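Local atomic coordinates of Non-structural protein 5 (Modoc virus, PDB entry 2WA2), a protein that probably methylates the cap of the viral RNA at guanine N7 and ribose 2'-O, using S-adenosylmethionine as methyl donor. Residues Val86-Leu89 with Ser95-Tyr98; Lys70-Asp75 with Ser97-Ser102; Pro220-Arg223 with His227-Tyr230; Val176-Leu181 with Ala210-Gly215. The protein carries 4 engineered substitutions. One frame throughout, in Å; residues are numbered along the deposited sequence. Where two conformers were deposited one is given.

All four contacts belong to a Rossmann-like methyltransferase domain. Contacts 1 and 2 share Ser97 and Tyr98 of helix 95-101: the first, fully buried, holds this helix to strand 86-89 through a serine-carboxylate bond beside S-adenosylmethionine, whereas the second joins it to helix 66-76 through one tyrosine and is only partly buried. Contact 3 is buried too, yet mainly polar, with two waters bridging its segments; Lys70 of helix 66-76 links it to contact 2 by a salt bridge to Glu228. Contact 4, the farthest from the chain's centre, packs a phenylalanine on a leucine with an arginine on the ring's other face, and its helix 163-183 touches strand 86-89 of contact 1.

Contact 1 of 4, residues Val86-Leu89 with Ser95-Tyr98; sequences VVDL and SWSY. Engineered in segment 95-98: Ser95 (natural residue Gly). With SAM (S-adenosylmethionine), chain C.
The carboxylate of Asp88 and the indole of Trp96 have planes only 20° apart, yet they do not stack: OD1 meets the ring obliquely, and the nearest approach is from Asp88 OD2 to Trp96 CB, at 3.5 Å. One face of the indole carries the amino nitrogen of S-adenosylmethionine, displaced toward the rim and 3.4 Å from Trp96 CG, while NE1 makes a weak hydrogen bond to Gly67 O. With CG anti to the backbone N (chi1 -176°), Asp88 reaches from its strand to the helix, where Ser97 OG donates to OD2 over 2.6 Å, meeting the anti lone pair of that oxygen. This is the first strand-turn-helix of a Rossmann-fold methyltransferase, in which strand 86-89 leads through a glycine-rich turn into helix 95-101, whose first residues face the methionine end of the cofactor. Here Ser95, an engineered residue, and Trp96 offer their backbone N atoms to the cofactor carboxylate in weak bonds, Trp96 N lying 3.3 Å from its atom O. A water donates to Asp88 OD2 at 2.7 Å and accepts a weak bond from Trp96 N.

Contact 2 of 4, residues Lys70-Asp75 with Ser97-Ser102; sequences KLAWID and SYYAAS
Helix 70-75 and helix 97-101 run 40° from parallel with their axes 10.3 Å apart at closest, and Ala72 faces Tyr99 at the point where the backbones come nearest. Tyr99 spans the gap. A chi1 of -178° swings its ring away from its own backbone N and sends the phenol across to the other helix, where Leu71 and Ala72 on one turn and Asp75 on the next receive it. Leu71 meets the ring obliquely, CD2 lying 3.6 Å from Tyr99 CD2. The backbone N of Ala72 lies over one face, while its CB reaches the rim, 3.7 Å from Tyr99 CE1. Beyond the ring, Tyr99 OH donates to Asp75 OD2 over 2.7 Å; the oxygen sits at the ring edge, in the ring plane, and accepts through its anti lone pair, although the carboxylate as a whole is turned 81° from the ring. Both helices lie on one face of the Rossmann-like sheet, helix 66-76 packing Ile74 on strand 229-232 and helix 95-101 packing on strands 106-112 and 133-136. At the end of the second helix, Tyr99 O accepts from both Ser102 N and Ser102 OG, the latter at 2.7 Å. Leu71 and Ala72 thus limit the ring's turning while Asp75 fixes its hydroxyl end, and the carboxylate's negative charge probably strengthens the bond from the phenol, a better donor than an aliphatic hydroxyl.

Contact 3 of 4, residues Pro220-Arg223 with His227-Tyr230; sequences PLSR and HEMY
Ser222 and Glu228 close the loop that joins two neighbouring antiparallel strands, 215-217 and 229-232, at one border of the Rossmann-like methyltransferase sheet. Direct contact is confined to these two side chains. Ser222 OG donates to Glu228 OE2 over 2.7 Å, reaching the anti lone pair, and the same hydroxyl lies 3.4 Å from Glu228 CG, alongside the aliphatic part of the chain. Glu228 has CG wedged between its backbone N and carbonyl carbon (chi1 69°) and is extended beyond it, which carries the carboxylate away from its own backbone and toward the loop. The carboxylate has further partners: Lys70 of helix 66-76 forms a salt bridge with OE2, and Lys192 of strand 188-193 forms one with OE1. Together with Asp155, which accepts from Tyr230 OH, these residues are consistent with the Lys-Asp-Lys-Glu tetrad of flavivirus methyltransferases, and Ser222 would then be a second-shell residue that steadies the glutamate.

Away from this tight pair the segments do not meet, and water fills in. One molecule donates to Ser222 OG at 2.7 Å and to Glu228 O at 2.9 Å, so the serine hydroxyl gives one bond and receives another. A second accepts from Arg223 N and donates to Glu228 OE2 over a longer 3.2 Å, adding to the grip on that oxygen. The water between Ser222 OG and Glu228 O also lies at the edge of the Tyr230 ring, in its plane.

Contact 4 of 4, residues Val176-Leu181 with Ala210-Gly215; sequences VISRWL and ARFGGG. Engineered in segment 210-215: Ala210 (natural residue Arg).
Phe212 lies flat against Leu181: CB of the leucine stands 3.5 Å from the ring centroid and just 4° off the normal, a CH-pi contact centred on the face. The two side chains nevertheless run obliquely to each other, and the leucine branch slides outward so that CD1 comes 3.5 Å from Phe212 CD2. On the opposite face Arg211 CB is centred over the ring, so the phenyl is held between the leucine of one helix and the arginine next to it in sequence. Arg211 bends at chi3 (64°) and curls back, bringing a face of its guanidinium over Phe212 CZ. CZ also lies 3.6 Å from Ser178 O, which approaches the ring obliquely.

The helices involved, 163-183 and 199-212, come before and after strand 188-193 in the Rossmann-like fold, and Ile177 and Ser178 also pack on Met208 of the second. Phe212 ends its helix; Gly213 follows with positive phi, and the chain turns toward strand 215-217.

Polar groups gather on the exposed side, round Arg211. Its NH1 passes 3.9 Å from Ser178 CB without a direct bond, but a water 2.8 Å from Arg211 NH1 and 2.9 Å from Ser178 OG bridges the two. Each has a stronger partner on helix 163-183: Arg211 NH2 forms a salt bridge with Glu182, and Ser178 OG bonds to Leu174 O, one turn back.

Contact 1 of 4, residues Val86-Leu89 with Ser95-Tyr98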
# COMPACT_ATOMS: atom_id res chain seq x y z
N VAL A 86 16.38 -2.30 -0.20
CA VAL A 86 14.96 -2.01 -0.22
C VAL A 86 14.57 -1.73 -1.66
O VAL A 86 15.22 -0.92 -2.35
CB VAL A 86 14.62 -0.77 0.65
CG1 VAL A 86 13.10 -0.44 0.61
CG2 VAL A 86 15.04 -0.98 2.10
N VAL A 87 13.53 -2.41 -2.13
CA VAL A 87 12.90 -2.02 -3.39
C VAL A 87 11.63 -1.22 -3.11
O VAL A 87 10.89 -1.51 -2.16
CB VAL A 87 12.62 -3.19 -4.39
CG1 VAL A 87 13.91 -3.69 -5.00
CG2 VAL A 87 11.82 -4.34 -3.76
N ASP A 88 11.43 -0.17 -3.90
CA ASP A 88 10.24 0.63 -3.77
C ASP A 88 9.55 0.59 -5.14
O ASP A 88 9.95 1.29 -6.07
CB ASP A 88 10.58 2.04 -3.31
CG ASP A 88 9.33 2.90 -3.06
OD1 ASP A 88 8.21 2.35 -3.09
OD2 ASP A 88 9.47 4.13 -2.91
N LEU A 89 8.57 -0.29 -5.25
CA LEU A 89 7.83 -0.48 -6.48
C LEU A 89 6.66 0.48 -6.58
O LEU A 89 5.80 0.54 -5.68
CB LEU A 89 7.37 -1.94 -6.62
CG LEU A 89 8.54 -2.94 -6.50
CD1 LEU A 89 8.02 -4.34 -6.33
CD2 LEU A 89 9.54 -2.86 -7.69
N SER A 95 8.43 9.46 -1.80
CA SER A 95 8.41 9.71 -0.34
C SER A 95 8.78 8.47 0.44
O SER A 95 9.51 8.57 1.42
CB SER A 95 7.04 10.22 0.14
OG SER A 95 6.90 11.60 -0.15
N TRP A 96 8.30 7.30 0.03
CA TRP A 96 8.68 6.06 0.73
C TRP A 96 10.17 5.79 0.61
O TRP A 96 10.79 5.27 1.53
CB TRP A 96 7.89 4.86 0.18
CG TRP A 96 6.45 4.72 0.75
CD1 TRP A 96 5.69 5.70 1.33
CD2 TRP A 96 5.66 3.52 0.80
NE1 TRP A 96 4.47 5.18 1.74
CE2 TRP A 96 4.43 3.85 1.42
CE3 TRP A 96 5.88 2.19 0.38
CZ2 TRP A 96 3.43 2.91 1.65
CZ3 TRP A 96 4.87 1.23 0.61
CH2 TRP A 96 3.66 1.61 1.23
N SER A 97 10.75 6.10 -0.54
CA SER A 97 12.16 5.83 -0.80
C SER A 97 13.05 6.70 0.08
O SER A 97 14.04 6.22 0.64
CB SER A 97 12.46 6.05 -2.28
OG SER A 97 11.99 4.93 -3.02
N TYR A 98 12.68 7.97 0.22
CA TYR A 98 13.39 8.92 1.07
C TYR A 98 13.18 8.57 2.53
O TYR A 98 14.10 8.72 3.34
CB TYR A 98 12.94 10.35 0.79
CG TYR A 98 13.57 10.92 -0.46
CD1 TYR A 98 14.94 11.20 -0.50
CD2 TYR A 98 12.82 11.18 -1.60
CE1 TYR A 98 15.54 11.70 -1.66
CE2 TYR A 98 13.40 11.70 -2.75
CZ TYR A 98 14.76 11.95 -2.78
OH TYR A 98 15.33 12.44 -3.92
N SAM C . 4.63 5.70 -2.00
CA SAM C . 4.43 6.89 -2.89
C SAM C . 5.03 8.14 -2.25
O SAM C . 5.34 8.12 -1.05
OXT SAM C . 5.21 9.21 -2.87
CB SAM C . 2.94 7.11 -3.15
CG SAM C . 2.31 6.05 -4.05
SD SAM C . 2.60 6.54 -5.76
CE SAM C . 1.14 7.61 -5.99
C5' SAM C . 2.00 5.11 -6.68
C4' SAM C . 2.72 5.15 -8.03
O4' SAM C . 2.74 3.90 -8.66
C3' SAM C . 2.02 6.10 -9.01
O3' SAM C . 2.84 7.24 -9.14
C2' SAM C . 1.95 5.34 -10.33
O2' SAM C . 2.46 6.14 -11.37
C1' SAM C . 2.86 4.14 -10.05
N9 SAM C . 2.50 2.96 -10.83
C8 SAM C . 1.24 2.48 -11.06
N7 SAM C . 1.32 1.37 -11.80
C5 SAM C . 2.65 1.16 -12.04
C6 SAM C . 3.32 0.16 -12.76
N6 SAM C . 2.67 -0.81 -13.38
N1 SAM C . 4.70 0.20 -12.80
C2 SAM C . 5.40 1.19 -12.18
N3 SAM C . 4.76 2.19 -11.47
C4 SAM C . 3.39 2.15 -11.43
O HOH W 1 8.00 6.35 -2.71

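Contact 2 of 4, residues Lys70-Asp75 with Ser97-Ser102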
# COMPACT_ATOMS: atom_id res chain seq x y z
N LYS A 70 2.40 7.75 6.35
CA LYS A 70 1.82 6.41 6.37
C LYS A 70 2.90 5.36 6.57
O LYS A 70 2.74 4.49 7.42
CB LYS A 70 1.01 6.12 5.10
CG LYS A 70 -0.36 6.82 5.08
CD LYS A 70 -1.00 6.90 3.68
CE LYS A 70 -1.18 5.56 3.01
NZ LYS A 70 -1.75 5.75 1.62
N LEU A 71 4.00 5.46 5.82
CA LEU A 71 5.06 4.44 5.96
C LEU A 71 5.68 4.56 7.34
O LEU A 71 5.99 3.55 7.96
CB LEU A 71 6.15 4.56 4.90
CG LEU A 71 7.24 3.48 4.92
CD1 LEU A 71 6.63 2.08 4.91
CD2 LEU A 71 8.25 3.68 3.78
N ALA A 72 5.85 5.80 7.81
CA ALA A 72 6.42 6.05 9.16
C ALA A 72 5.57 5.41 10.26
O ALA A 72 6.10 4.81 11.20
CB ALA A 72 6.64 7.58 9.41
N TRP A 73 4.24 5.55 10.11
CA TRP A 73 3.29 4.94 11.02
C TRP A 73 3.42 3.43 11.05
O TRP A 73 3.52 2.84 12.13
CB TRP A 73 1.85 5.34 10.67
CG TRP A 73 0.84 4.95 11.73
CD1 TRP A 73 0.38 5.74 12.76
CD2 TRP A 73 0.17 3.68 11.86
NE1 TRP A 73 -0.53 5.04 13.52
CE2 TRP A 73 -0.68 3.77 13.00
CE3 TRP A 73 0.21 2.47 11.14
CZ2 TRP A 73 -1.49 2.71 13.42
CZ3 TRP A 73 -0.61 1.41 11.56
CH2 TRP A 73 -1.45 1.54 12.70
N ILE A 74 3.41 2.80 9.87
CA ILE A 74 3.59 1.35 9.76
C ILE A 74 4.94 0.91 10.36
O ILE A 74 5.02 -0.13 11.03
CB ILE A 74 3.50 0.89 8.29
CG1 ILE A 74 2.10 1.21 7.72
CG2 ILE A 74 3.92 -0.61 8.14
CD1 ILE A 74 1.99 1.00 6.22
N ASP A 75 5.98 1.70 10.10
CA ASP A 75 7.34 1.34 10.55
C ASP A 75 7.41 1.37 12.07
O ASP A 75 7.95 0.45 12.69
CB ASP A 75 8.37 2.29 9.95
CG ASP A 75 9.80 1.92 10.32
OD1 ASP A 75 10.07 0.73 10.61
OD2 ASP A 75 10.64 2.84 10.32
N SER A 97 10.75 6.10 -0.54
CA SER A 97 12.16 5.83 -0.80
C SER A 97 13.05 6.70 0.08
O SER A 97 14.04 6.22 0.64
CB SER A 97 12.46 6.05 -2.28
OG SER A 97 11.99 4.93 -3.02
N TYR A 98 12.68 7.97 0.22
CA TYR A 98 13.39 8.92 1.07
C TYR A 98 13.18 8.57 2.53
O TYR A 98 14.10 8.72 3.34
CB TYR A 98 12.94 10.35 0.79
CG TYR A 98 13.57 10.92 -0.46
CD1 TYR A 98 14.94 11.20 -0.50
CD2 TYR A 98 12.82 11.18 -1.60
CE1 TYR A 98 15.54 11.70 -1.66
CE2 TYR A 98 13.40 11.70 -2.75
CZ TYR A 98 14.76 11.95 -2.78
OH TYR A 98 15.33 12.44 -3.92
N TYR A 99 11.99 8.08 2.87
CA TYR A 99 11.80 7.58 4.21
C TYR A 99 12.71 6.39 4.49
O TYR A 99 13.48 6.41 5.46
CB TYR A 99 10.33 7.24 4.52
CG TYR A 99 10.20 6.79 5.95
CD1 TYR A 99 10.19 7.72 6.99
CD2 TYR A 99 10.18 5.44 6.26
CE1 TYR A 99 10.12 7.29 8.33
CE2 TYR A 99 10.10 5.00 7.60
CZ TYR A 99 10.08 5.93 8.62
OH TYR A 99 10.00 5.47 9.92
N ALA A 100 12.64 5.37 3.63
CA ALA A 100 13.46 4.19 3.76
C ALA A 100 14.95 4.54 3.82
O ALA A 100 15.66 3.98 4.63
CB ALA A 100 13.20 3.22 2.60
N ALA A 101 15.39 5.45 2.96
CA ALA A 101 16.81 5.82 2.86
C ALA A 101 17.38 6.48 4.13
O ALA A 101 18.62 6.50 4.35
CB ALA A 101 17.06 6.70 1.63
N SER A 102 16.49 7.03 4.96
CA SER A 102 16.90 7.63 6.23
C SER A 102 16.96 6.64 7.41
O SER A 102 17.38 7.02 8.51
CB SER A 102 16.01 8.82 6.56
OG SER A 102 14.70 8.39 6.90

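Contact 3 of 4, residues Pro220-Arg223 with His227-Tyr230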
# COMPACT_ATOMS: atom_id res chain seq x y z
N PRO A 220 -4.50 4.49 10.32
CA PRO A 220 -5.54 5.47 10.71
C PRO A 220 -5.39 6.83 10.04
O PRO A 220 -6.34 7.63 10.06
CB PRO A 220 -5.38 5.58 12.24
CG PRO A 220 -4.00 5.11 12.51
CD PRO A 220 -3.69 4.05 11.48
N LEU A 221 -4.21 7.09 9.48
CA LEU A 221 -3.96 8.24 8.62
C LEU A 221 -4.62 8.14 7.24
O LEU A 221 -4.75 9.16 6.54
CB LEU A 221 -2.45 8.43 8.42
CG LEU A 221 -1.65 8.83 9.66
CD1 LEU A 221 -0.18 8.60 9.43
CD2 LEU A 221 -1.83 10.28 9.88
N SER A 222 -4.99 6.94 6.80
CA SER A 222 -5.71 6.82 5.52
C SER A 222 -7.04 7.55 5.61
O SER A 222 -7.73 7.47 6.63
CB SER A 222 -5.97 5.37 5.15
OG SER A 222 -4.78 4.70 4.83
N ARG A 223 -7.43 8.21 4.51
CA ARG A 223 -8.71 8.94 4.47
C ARG A 223 -9.89 7.98 4.37
O ARG A 223 -9.77 6.85 3.90
CB ARG A 223 -8.73 9.91 3.30
CG ARG A 223 -7.71 11.04 3.39
CD ARG A 223 -8.09 12.07 2.34
NE ARG A 223 -7.11 13.14 2.20
CZ ARG A 223 -6.32 13.30 1.14
NH1 ARG A 223 -6.39 12.46 0.11
NH2 ARG A 223 -5.46 14.31 1.11
N HIS A 227 -10.53 2.56 1.04
CA HIS A 227 -10.54 1.37 1.88
C HIS A 227 -9.15 0.72 1.87
O HIS A 227 -9.02 -0.42 2.31
CB HIS A 227 -11.57 0.39 1.33
CG HIS A 227 -12.20 -0.50 2.37
ND1 HIS A 227 -11.47 -1.40 3.12
CD2 HIS A 227 -13.50 -0.67 2.72
CE1 HIS A 227 -12.30 -2.07 3.91
NE2 HIS A 227 -13.54 -1.65 3.68
N GLU A 228 -8.12 1.46 1.41
CA GLU A 228 -6.74 0.91 1.32
C GLU A 228 -6.28 0.31 2.64
O GLU A 228 -6.50 0.87 3.72
CB GLU A 228 -5.69 1.94 0.85
CG GLU A 228 -5.45 3.03 1.91
CD GLU A 228 -4.70 4.24 1.39
OE1 GLU A 228 -4.51 4.32 0.16
OE2 GLU A 228 -4.32 5.11 2.21
N MET A 229 -5.70 -0.87 2.55
CA MET A 229 -5.02 -1.49 3.69
C MET A 229 -3.64 -1.97 3.25
O MET A 229 -3.32 -1.97 2.04
CB MET A 229 -5.90 -2.61 4.26
CG MET A 229 -7.20 -2.05 4.86
SD MET A 229 -8.36 -3.34 5.37
CE MET A 229 -7.49 -4.06 6.80
N TYR A 230 -2.79 -2.34 4.20
CA TYR A 230 -1.39 -2.63 3.89
C TYR A 230 -1.03 -4.05 4.29
O TYR A 230 -1.21 -4.43 5.44
CB TYR A 230 -0.44 -1.61 4.48
CG TYR A 230 -0.53 -0.32 3.68
CD1 TYR A 230 0.32 -0.10 2.60
CD2 TYR A 230 -1.49 0.64 3.99
CE1 TYR A 230 0.23 1.07 1.84
CE2 TYR A 230 -1.60 1.82 3.22
CZ TYR A 230 -0.73 2.01 2.15
OH TYR A 230 -0.84 3.15 1.36
O HOH W 2 -4.49 2.09 5.41
O HOH W 3 -5.38 8.11 2.15

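Contact 4 of 4, residues Val176-Leu181 with Ala210-Gly215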
# COMPACT_ATOMS: atom_id res chain seq x y z
N VAL A 176 2.19 -9.78 -8.76
CA VAL A 176 3.56 -9.30 -8.96
C VAL A 176 4.38 -9.43 -7.67
O VAL A 176 5.50 -10.00 -7.66
CB VAL A 176 3.55 -7.85 -9.47
CG1 VAL A 176 4.96 -7.27 -9.48
CG2 VAL A 176 2.89 -7.79 -10.86
N ILE A 177 3.84 -8.92 -6.58
CA ILE A 177 4.51 -8.98 -5.28
C ILE A 177 4.80 -10.44 -4.87
O ILE A 177 5.88 -10.71 -4.35
CB ILE A 177 3.70 -8.23 -4.17
CG1 ILE A 177 3.69 -6.72 -4.44
CG2 ILE A 177 4.20 -8.61 -2.74
CD1 ILE A 177 5.07 -6.04 -4.62
N SER A 178 3.87 -11.36 -5.12
CA SER A 178 4.11 -12.78 -4.80
C SER A 178 5.40 -13.32 -5.44
O SER A 178 6.13 -14.08 -4.80
CB SER A 178 2.91 -13.66 -5.14
OG SER A 178 1.86 -13.35 -4.24
N ARG A 179 5.70 -12.88 -6.66
CA ARG A 179 6.94 -13.28 -7.34
C ARG A 179 8.17 -12.75 -6.60
O ARG A 179 9.18 -13.46 -6.44
CB ARG A 179 6.94 -12.80 -8.79
CG ARG A 179 5.92 -13.51 -9.65
CD ARG A 179 5.79 -12.82 -10.98
NE ARG A 179 4.61 -13.30 -11.68
CZ ARG A 179 3.81 -12.54 -12.42
NH1 ARG A 179 4.06 -11.23 -12.56
NH2 ARG A 179 2.75 -13.08 -13.01
N TRP A 180 8.09 -11.51 -6.14
CA TRP A 180 9.17 -10.94 -5.35
C TRP A 180 9.39 -11.69 -4.03
O TRP A 180 10.53 -11.96 -3.65
CB TRP A 180 8.92 -9.46 -5.09
CG TRP A 180 9.17 -8.61 -6.34
CD1 TRP A 180 8.32 -8.38 -7.40
CD2 TRP A 180 10.37 -7.89 -6.63
NE1 TRP A 180 8.93 -7.55 -8.34
CE2 TRP A 180 10.18 -7.23 -7.88
CE3 TRP A 180 11.59 -7.74 -5.96
CZ2 TRP A 180 11.18 -6.42 -8.46
CZ3 TRP A 180 12.58 -6.94 -6.54
CH2 TRP A 180 12.36 -6.30 -7.78
N LEU A 181 8.30 -12.01 -3.34
CA LEU A 181 8.36 -12.72 -2.07
C LEU A 181 8.86 -14.16 -2.23
O LEU A 181 9.58 -14.66 -1.36
CB LEU A 181 6.96 -12.72 -1.40
CG LEU A 181 6.41 -11.33 -1.06
CD1 LEU A 181 5.17 -11.36 -0.14
CD2 LEU A 181 7.45 -10.36 -0.50
N ALA A 210 -0.53 -17.46 3.84
CA ALA A 210 -0.19 -18.90 3.95
C ALA A 210 1.23 -19.17 3.49
O ALA A 210 1.95 -19.98 4.08
CB ALA A 210 -1.14 -19.76 3.14
N ARG A 211 1.65 -18.48 2.43
CA ARG A 211 2.98 -18.70 1.85
C ARG A 211 4.09 -17.93 2.54
O ARG A 211 5.22 -18.43 2.69
CB ARG A 211 2.94 -18.34 0.34
CG ARG A 211 2.00 -19.20 -0.53
CD ARG A 211 1.96 -18.66 -1.99
NE ARG A 211 3.28 -18.79 -2.58
CZ ARG A 211 3.64 -18.24 -3.74
NH1 ARG A 211 2.78 -17.49 -4.42
NH2 ARG A 211 4.88 -18.44 -4.20
N PHE A 212 3.79 -16.69 2.93
CA PHE A 212 4.79 -15.71 3.33
C PHE A 212 4.60 -15.13 4.73
O PHE A 212 5.41 -14.29 5.16
CB PHE A 212 4.77 -14.56 2.30
CG PHE A 212 4.87 -15.02 0.85
CD1 PHE A 212 5.93 -15.82 0.41
CD2 PHE A 212 3.90 -14.64 -0.08
CE1 PHE A 212 6.02 -16.23 -0.93
CE2 PHE A 212 4.00 -15.05 -1.42
CZ PHE A 212 5.06 -15.86 -1.82
N GLY A 213 3.51 -15.48 5.40
CA GLY A 213 3.17 -14.91 6.72
C GLY A 213 2.61 -13.49 6.62
O GLY A 213 2.02 -13.12 5.61
N GLY A 214 2.78 -12.69 7.66
CA GLY A 214 2.31 -11.29 7.60
C GLY A 214 0.83 -11.16 7.88
O GLY A 214 0.18 -12.12 8.35
N GLY A 215 0.29 -9.96 7.63
CA GLY A 215 -1.08 -9.63 8.02
C GLY A 215 -1.51 -8.39 7.26
O GLY A 215 -0.75 -7.86 6.44
O HOH W 4 0.61 -15.87 -3.76